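Local coordinates for protein tannase (Fusobacterium nucleatum subsp. nucleatum ATCC 25586, PDB 6YQ4) that is a tannase that probably hydrolyses ester bonds of gallotannins and thereby helps this bacterium to detoxify them, at residues N287-D292 against N296-T301; I438-I443 against T447-P452. One frame throughout, in Å; residues are numbered along the deposited sequence.

Contact 1: residues N287-D292 against N296-T301; sequences NLLTLD and NGSFKT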
ATOM      1  N   ASN A 287      12.397   8.747  22.782  1.00 44.67           N
ATOM      2  CA  ASN A 287      11.812  10.070  22.939  1.00 44.57           C
ATOM      3  C   ASN A 287      10.429  10.095  22.297  1.00 40.63           C
ATOM      4  O   ASN A 287      10.261   9.682  21.140  1.00 27.02           O
ATOM      5  CB  ASN A 287      12.735  11.108  22.314  1.00 44.95           C
ATOM      6  CG  ASN A 287      14.149  11.064  22.911  1.00 61.57           C
ATOM      7  OD1 ASN A 287      14.333  10.828  24.112  1.00 66.11           O
ATOM      8  ND2 ASN A 287      15.151  11.269  22.065  1.00 66.85           N
ATOM      9  N   LEU A 288       9.434  10.526  23.078  1.00 31.08           N
ATOM     10  CA  LEU A 288       8.057  10.566  22.602  1.00 32.61           C
ATOM     11  C   LEU A 288       7.920  11.597  21.499  1.00 35.71           C
ATOM     12  O   LEU A 288       8.407  12.724  21.622  1.00 34.73           O
ATOM     13  CB  LEU A 288       7.089  10.909  23.731  1.00 36.41           C
ATOM     14  CG  LEU A 288       6.671   9.795  24.692  1.00 42.65           C
ATOM     15  CD1 LEU A 288       6.454  10.379  26.067  1.00 40.86           C
ATOM     16  CD2 LEU A 288       5.414   9.060  24.195  1.00 39.93           C
ATOM     17  N   LEU A 289       7.254  11.200  20.426  1.00 28.41           N
ATOM     18  CA  LEU A 289       6.983  12.079  19.308  1.00 26.26           C
ATOM     19  C   LEU A 289       5.591  12.657  19.540  1.00 31.02           C
ATOM     20  O   LEU A 289       4.605  11.919  19.583  1.00 38.16           O
ATOM     21  CB  LEU A 289       7.104  11.295  18.000  1.00 27.67           C
ATOM     22  CG  LEU A 289       8.529  10.739  17.785  1.00 24.10           C
ATOM     23  CD1 LEU A 289       8.601   9.805  16.627  1.00 23.74           C
ATOM     24  CD2 LEU A 289       9.550  11.852  17.582  1.00 26.43           C
ATOM     25  N   THR A 290       5.515  13.967  19.752  1.00 27.09           N
ATOM     26  CA  THR A 290       4.262  14.633  20.064  1.00 32.43           C
ATOM     27  C   THR A 290       4.114  15.913  19.241  1.00 34.87           C
ATOM     28  O   THR A 290       5.030  16.343  18.524  1.00 30.55           O
ATOM     29  CB  THR A 290       4.172  14.959  21.556  1.00 37.15           C
ATOM     30  OG1 THR A 290       5.186  15.920  21.887  1.00 33.80           O
ATOM     31  CG2 THR A 290       4.349  13.691  22.386  1.00 34.02           C
ATOM     32  N   LEU A 291       2.941  16.531  19.375  1.00 30.47           N
ATOM     33  CA  LEU A 291       2.640  17.816  18.772  1.00 26.27           C
ATOM     34  C   LEU A 291       1.880  18.662  19.781  1.00 35.24           C
ATOM     35  O   LEU A 291       0.991  18.149  20.474  1.00 32.93           O
ATOM     36  CB  LEU A 291       1.813  17.652  17.482  1.00 24.67           C
ATOM     37  CG  LEU A 291       2.541  17.004  16.302  1.00 23.58           C
ATOM     38  CD1 LEU A 291       1.572  16.500  15.211  1.00 24.33           C
ATOM     39  CD2 LEU A 291       3.586  17.962  15.730  1.00 24.17           C
ATOM     40  N   ASP A 292       2.274  19.941  19.876  1.00 39.61           N
ATOM     41  CA  ASP A 292       1.524  21.005  20.543  1.00 50.34           C
ATOM     42  C   ASP A 292       0.201  21.285  19.822  1.00 52.49           C
ATOM     43  O   ASP A 292      -0.062  20.802  18.716  1.00 42.86           O
ATOM     44  CB  ASP A 292       2.297  22.332  20.550  1.00 62.55           C
ATOM     45  CG  ASP A 292       3.677  22.235  21.184  1.00 81.78           C
ATOM     46  OD1 ASP A 292       3.905  21.358  22.050  1.00 90.04           O
ATOM     47  OD2 ASP A 292       4.535  23.078  20.824  1.00 85.30           O
ATOM     48  N   ASN A 296       3.279  22.093  16.325  1.00 39.98           N
ATOM     49  CA  ASN A 296       4.720  21.851  16.364  1.00 41.37           C
ATOM     50  C   ASN A 296       5.083  20.911  17.496  1.00 39.17           C
ATOM     51  O   ASN A 296       4.292  20.665  18.406  1.00 47.27           O
ATOM     52  CB  ASN A 296       5.501  23.146  16.542  1.00 40.86           C
ATOM     53  CG  ASN A 296       5.230  24.122  15.439  1.00 40.00           C
ATOM     54  OD1 ASN A 296       5.748  23.980  14.327  1.00 36.71           O
ATOM     55  ND2 ASN A 296       4.405  25.114  15.728  1.00 33.95           N
ATOM     56  N   GLY A 297       6.317  20.422  17.449  1.00 38.33           N
ATOM     57  CA  GLY A 297       6.862  19.573  18.488  1.00 27.54           C
ATOM     58  C   GLY A 297       7.726  18.503  17.862  1.00 35.33           C
ATOM     59  O   GLY A 297       8.033  18.554  16.670  1.00 37.39           O
ATOM     60  N   SER A 298       8.095  17.498  18.658  1.00 31.74           N
ATOM     61  CA  SER A 298       9.138  16.577  18.218  1.00 28.55           C
ATOM     62  C   SER A 298       8.725  15.769  16.999  1.00 33.92           C
ATOM     63  O   SER A 298       9.596  15.356  16.220  1.00 36.91           O
ATOM     64  CB  SER A 298       9.527  15.641  19.355  1.00 28.42           C
ATOM     65  OG  SER A 298       8.366  15.060  19.920  1.00 40.81           O
ATOM     66  N   PHE A 299       7.419  15.512  16.814  1.00 26.74           N
ATOM     67  CA  PHE A 299       7.030  14.679  15.681  1.00 23.08           C
ATOM     68  C   PHE A 299       7.357  15.365  14.370  1.00 27.54           C
ATOM     69  O   PHE A 299       7.857  14.719  13.441  1.00 29.13           O
ATOM     70  CB  PHE A 299       5.545  14.314  15.708  1.00 25.20           C
ATOM     71  CG  PHE A 299       5.112  13.511  14.500  1.00 27.63           C
ATOM     72  CD1 PHE A 299       5.512  12.187  14.346  1.00 27.11           C
ATOM     73  CD2 PHE A 299       4.342  14.091  13.490  1.00 26.59           C
ATOM     74  CE1 PHE A 299       5.126  11.434  13.197  1.00 28.15           C
ATOM     75  CE2 PHE A 299       3.948  13.353  12.357  1.00 24.31           C
ATOM     76  CZ  PHE A 299       4.340  12.026  12.208  1.00 21.32           C
ATOM     77  N   LYS A 300       7.080  16.673  14.286  1.00 23.31           N
ATOM     78  CA  LYS A 300       7.454  17.471  13.119  1.00 26.20           C
ATOM     79  C   LYS A 300       8.969  17.508  12.924  1.00 33.11           C
ATOM     80  O   LYS A 300       9.454  17.485  11.784  1.00 34.83           O
ATOM     81  CB  LYS A 300       6.903  18.892  13.274  1.00 34.74           C
ATOM     82  CG  LYS A 300       7.477  19.913  12.280  1.00 40.97           C
ATOM     83  CD  LYS A 300       6.737  21.251  12.317  1.00 32.76           C
ATOM     84  CE  LYS A 300       5.252  21.068  12.014  1.00 38.30           C
ATOM     85  NZ  LYS A 300       4.488  22.362  12.075  1.00 46.39           N
ATOM     86  N   THR A 301       9.736  17.571  14.030  1.00 29.96           N
ATOM     87  CA  THR A 301      11.197  17.516  13.947  1.00 30.48           C
ATOM     88  C   THR A 301      11.665  16.150  13.454  1.00 31.58           C
ATOM     89  O   THR A 301      12.646  16.048  12.708  1.00 36.70           O
ATOM     90  CB  THR A 301      11.810  17.851  15.318  1.00 38.02           C
ATOM     91  OG1 THR A 301      11.550  19.221  15.637  1.00 43.97           O
ATOM     92  CG2 THR A 301      13.328  17.620  15.347  1.00 27.93           C
TER
HETATM   93  O   HOH W   1       6.544  17.918  21.402  1.00 34.21           O
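The hydroxyl of Ser298 joins the extended stretch 287-292 to the first turn of helix 298-316, in a tight reversal of the chain that ends with Gly297 as N-cap. From its CB, which rests loosely beside Leu288 O and a Leu289 methyl, Ser298 turns OG between its own backbone N and carbonyl carbon (chi1 50°), and this points the oxygen back at the backbone of 287-292. Ser298 OG donates to Leu288 O at 2.9 Å, in the carbonyl plane and on a lone pair, and accepts from Thr290 N at 3.1 Å, so one hydroxyl spans two polar groups of the loop. The backbone continues the pairing: Phe299 N donates to Thr290 O at 3.1 Å in a nearly straight bond. A water accepts from Ser298 N and also binds Thr290 OG1, bridging the two segments.

On the inner side, Leu289 CB lies at the edge of the Phe299 ring, 4.1 Å from Phe299 CD1, while Leu291 CD1 approaches Phe299 CD2 obliquely. Helices 259-279 and 450-461 cover this apolar patch, through Leu276 and Leu457 among others. Lys300 bonds Asn296 OD1 and forms a salt bridge with Asp341. At the turn itself, Asp292 N, of a poorly ordered residue, donates to Asn296 O at 2.6 Å, and the same oxygen lies 3.3 Å from Leu291 CA in a CA-H...O contact.

Contact 2: residues I438-I443 against T447-P452; sequences IRHGAI and TSLAIP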
ATOM      1  N   ILE A 438       9.388  -0.003   3.483  1.00 21.78           N
ATOM      2  CA  ILE A 438       8.378   1.023   3.273  1.00 21.35           C
ATOM      3  C   ILE A 438       9.056   2.176   2.548  1.00 31.75           C
ATOM      4  O   ILE A 438      10.162   2.586   2.925  1.00 39.29           O
ATOM      5  CB  ILE A 438       7.757   1.486   4.610  1.00 20.73           C
ATOM      6  CG1 ILE A 438       6.945   0.375   5.265  1.00 21.46           C
ATOM      7  CG2 ILE A 438       6.872   2.671   4.437  1.00 19.10           C
ATOM      8  CD1 ILE A 438       6.583   0.700   6.717  1.00 17.35           C
ATOM      9  N   ARG A 439       8.429   2.654   1.476  1.00 28.13           N
ATOM     10  CA  ARG A 439       8.960   3.739   0.665  1.00 24.22           C
ATOM     11  C   ARG A 439       7.855   4.745   0.460  1.00 26.78           C
ATOM     12  O   ARG A 439       6.735   4.366   0.099  1.00 40.24           O
ATOM     13  CB  ARG A 439       9.470   3.259  -0.707  1.00 21.81           C
ATOM     14  CG  ARG A 439      10.821   2.509  -0.711  1.00 23.98           C
ATOM     15  CD  ARG A 439      11.952   3.351  -0.093  1.00 19.92           C
ATOM     16  NE  ARG A 439      13.236   2.638   0.004  1.00 24.20           N
ATOM     17  CZ  ARG A 439      13.624   1.916   1.060  1.00 26.50           C
ATOM     18  NH1 ARG A 439      12.833   1.789   2.126  1.00 20.36           N
ATOM     19  NH2 ARG A 439      14.816   1.330   1.064  1.00 24.28           N
ATOM     20  N   HIS A 440       8.156   6.019   0.662  1.00 21.46           N
ATOM     21  CA  HIS A 440       7.224   7.074   0.264  1.00 23.32           C
ATOM     22  C   HIS A 440       8.040   8.233  -0.271  1.00 25.51           C
ATOM     23  O   HIS A 440       8.868   8.785   0.456  1.00 31.35           O
ATOM     24  CB  HIS A 440       6.344   7.526   1.430  1.00 24.31           C
ATOM     25  CG  HIS A 440       5.341   8.565   1.046  1.00 28.45           C
ATOM     26  ND1 HIS A 440       4.040   8.257   0.708  1.00 30.83           N
ATOM     27  CD2 HIS A 440       5.458   9.908   0.910  1.00 29.16           C
ATOM     28  CE1 HIS A 440       3.393   9.368   0.402  1.00 32.93           C
ATOM     29  NE2 HIS A 440       4.231  10.384   0.516  1.00 32.05           N
ATOM     30  N   GLY A 441       7.806   8.607  -1.525  1.00 31.22           N
ATOM     31  CA  GLY A 441       8.677   9.567  -2.181  1.00 26.78           C
ATOM     32  C   GLY A 441       8.571  10.968  -1.595  1.00 27.80           C
ATOM     33  O   GLY A 441       7.502  11.425  -1.185  1.00 32.88           O
ATOM     34  N   ALA A 442       9.705  11.670  -1.595  1.00 32.46           N
ATOM     35  CA  ALA A 442       9.796  13.000  -1.004  1.00 30.97           C
ATOM     36  C   ALA A 442       8.913  14.050  -1.703  1.00 33.31           C
ATOM     37  O   ALA A 442       8.619  15.082  -1.093  1.00 34.89           O
ATOM     38  CB  ALA A 442      11.268  13.432  -0.996  1.00 21.95           C
ATOM     39  N   ILE A 443       8.492  13.831  -2.955  1.00 31.92           N
ATOM     40  CA  ILE A 443       7.536  14.717  -3.614  1.00 37.49           C
ATOM     41  C   ILE A 443       6.198  14.015  -3.855  1.00 36.21           C
ATOM     42  O   ILE A 443       5.431  14.430  -4.719  1.00 35.88           O
ATOM     43  CB  ILE A 443       8.086  15.308  -4.926  1.00 36.38           C
ATOM     44  CG1 ILE A 443       8.341  14.224  -5.972  1.00 31.24           C
ATOM     45  CG2 ILE A 443       9.307  16.149  -4.676  1.00 23.53           C
ATOM     46  CD1 ILE A 443       8.720  14.763  -7.316  1.00 25.81           C
ATOM     47  N   THR A 447      -0.609  11.104  -0.402  1.00 28.09           N
ATOM     48  CA  THR A 447      -0.926  11.064   1.014  1.00 28.29           C
ATOM     49  C   THR A 447       0.184  11.785   1.761  1.00 28.35           C
ATOM     50  O   THR A 447       1.258  12.044   1.219  1.00 24.31           O
ATOM     51  CB  THR A 447      -1.094   9.633   1.544  1.00 30.58           C
ATOM     52  OG1 THR A 447      -1.601   9.689   2.877  1.00 28.76           O
ATOM     53  CG2 THR A 447       0.224   8.873   1.543  1.00 32.53           C
ATOM     54  N   SER A 448      -0.114  12.148   2.995  1.00 27.95           N
ATOM     55  CA  SER A 448       0.867  12.787   3.854  1.00 32.44           C
ATOM     56  C   SER A 448       2.026  11.840   4.161  1.00 32.53           C
ATOM     57  O   SER A 448       1.815  10.668   4.464  1.00 32.88           O
ATOM     58  CB  SER A 448       0.182  13.213   5.146  1.00 41.58           C
ATOM     59  OG  SER A 448       1.014  14.061   5.890  1.00 54.54           O
ATOM     60  N   LEU A 449       3.263  12.349   4.087  1.00 24.25           N
ATOM     61  CA  LEU A 449       4.404  11.558   4.557  1.00 27.00           C
ATOM     62  C   LEU A 449       4.264  11.172   6.035  1.00 27.14           C
ATOM     63  O   LEU A 449       4.892  10.210   6.490  1.00 20.58           O
ATOM     64  CB  LEU A 449       5.706  12.339   4.345  1.00 24.18           C
ATOM     65  CG  LEU A 449       7.020  11.717   4.821  1.00 25.20           C
ATOM     66  CD1 LEU A 449       7.392  10.518   3.959  1.00 25.59           C
ATOM     67  CD2 LEU A 449       8.126  12.738   4.787  1.00 21.56           C
ATOM     68  N   ALA A 450       3.427  11.896   6.779  1.00 29.96           N
ATOM     69  CA  ALA A 450       3.172  11.573   8.174  1.00 24.51           C
ATOM     70  C   ALA A 450       2.589  10.178   8.339  1.00 26.47           C
ATOM     71  O   ALA A 450       2.797   9.545   9.379  1.00 31.77           O
ATOM     72  CB  ALA A 450       2.232  12.626   8.772  1.00 21.53           C
ATOM     73  N   ILE A 451       1.871   9.679   7.333  1.00 26.55           N
ATOM     74  CA  ILE A 451       1.087   8.450   7.455  1.00 18.18           C
ATOM     75  C   ILE A 451       2.001   7.232   7.338  1.00 24.09           C
ATOM     76  O   ILE A 451       1.964   6.365   8.225  1.00 20.99           O
ATOM     77  CB  ILE A 451      -0.057   8.389   6.418  1.00 23.47           C
ATOM     78  CG1 ILE A 451      -1.177   9.368   6.764  1.00 20.14           C
ATOM     79  CG2 ILE A 451      -0.638   6.961   6.357  1.00 21.72           C
ATOM     80  CD1 ILE A 451      -2.111   8.832   7.875  1.00 29.84           C
ATOM     81  N   PRO A 452       2.805   7.084   6.275  1.00 24.90           N
ATOM     82  CA  PRO A 452       3.769   5.974   6.277  1.00 16.36           C
ATOM     83  C   PRO A 452       4.797   6.085   7.397  1.00 27.06           C
ATOM     84  O   PRO A 452       5.190   5.048   7.956  1.00 27.93           O
ATOM     85  CB  PRO A 452       4.432   6.048   4.882  1.00 21.68           C
ATOM     86  CG  PRO A 452       4.185   7.463   4.381  1.00 18.98           C
ATOM     87  CD  PRO A 452       2.842   7.841   4.999  1.00 18.01           C
TER
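His440, just past the end of strand 435-439, turns its imidazole into the bend that begins helix 450-461, and three residues of 447-452 meet it in succession. Thr447 comes first: its CG2 methyl lies 3.4 Å from His440 CE1, approaching the ring obliquely. His440 NE2 donates to Asp444 O, in the connecting loop. His440 ND1, by contrast, is buried without a polar partner in the model. Ser448 turns its side chain away from the strand and caps the coming helix, Ser448 OG accepting a weak bond from Ala450 N at 3.4 Å; its carbonyl takes Ile451 N, closing the turn. Leu449 reaches back with CD1, which sits 3.7 Å from His440 CD2, while its side chain also touches Ile307 of helix 298-316. Ala450 and Ile451 face helix 212-223. Pro452 then presents its ring to the end of the strand and the residue after it, Pro452 CG lying 3.7 Å from His440 CB and Pro452 CB 4.2 Å from Ile438 CG2.

The imidazole can enter this apolar corner because His440 CG stands anti to its backbone N (chi1 -178°), which carries the ring toward 447-452. Ile438 and Pro452 both pack on Phe468 of strand 465-469. Such packing, at the turn from strand into helix, belongs to the beta-alpha-beta crossover 435-439, 450-461, 465-469 of an alpha/beta-hydrolase fold, whose strand-to-helix loop here carries Asp444, probably the acid of a Ser166-His476-Asp444 catalytic triad.

Followed from the N terminus, the chain leaves helix 259-279 and, some residues on, closes a short loop at contact 1, leading into helix 298-316. Well over a hundred residues later, contact 2 closes a second short loop, between strand 435-439 and helix 450-461. The two loops therefore stand in series, neither nesting nor crossing, with centres about 17 Å apart. Contact 1 belongs to the periphery and contact 2 to the buried interior, beside the next-to-last strand of the central sheet. They meet through one packing contact, Phe299 CE2 to Ala450 CB at 4.0 Å, which sets the start of helix 298-316 against that of helix 450-461.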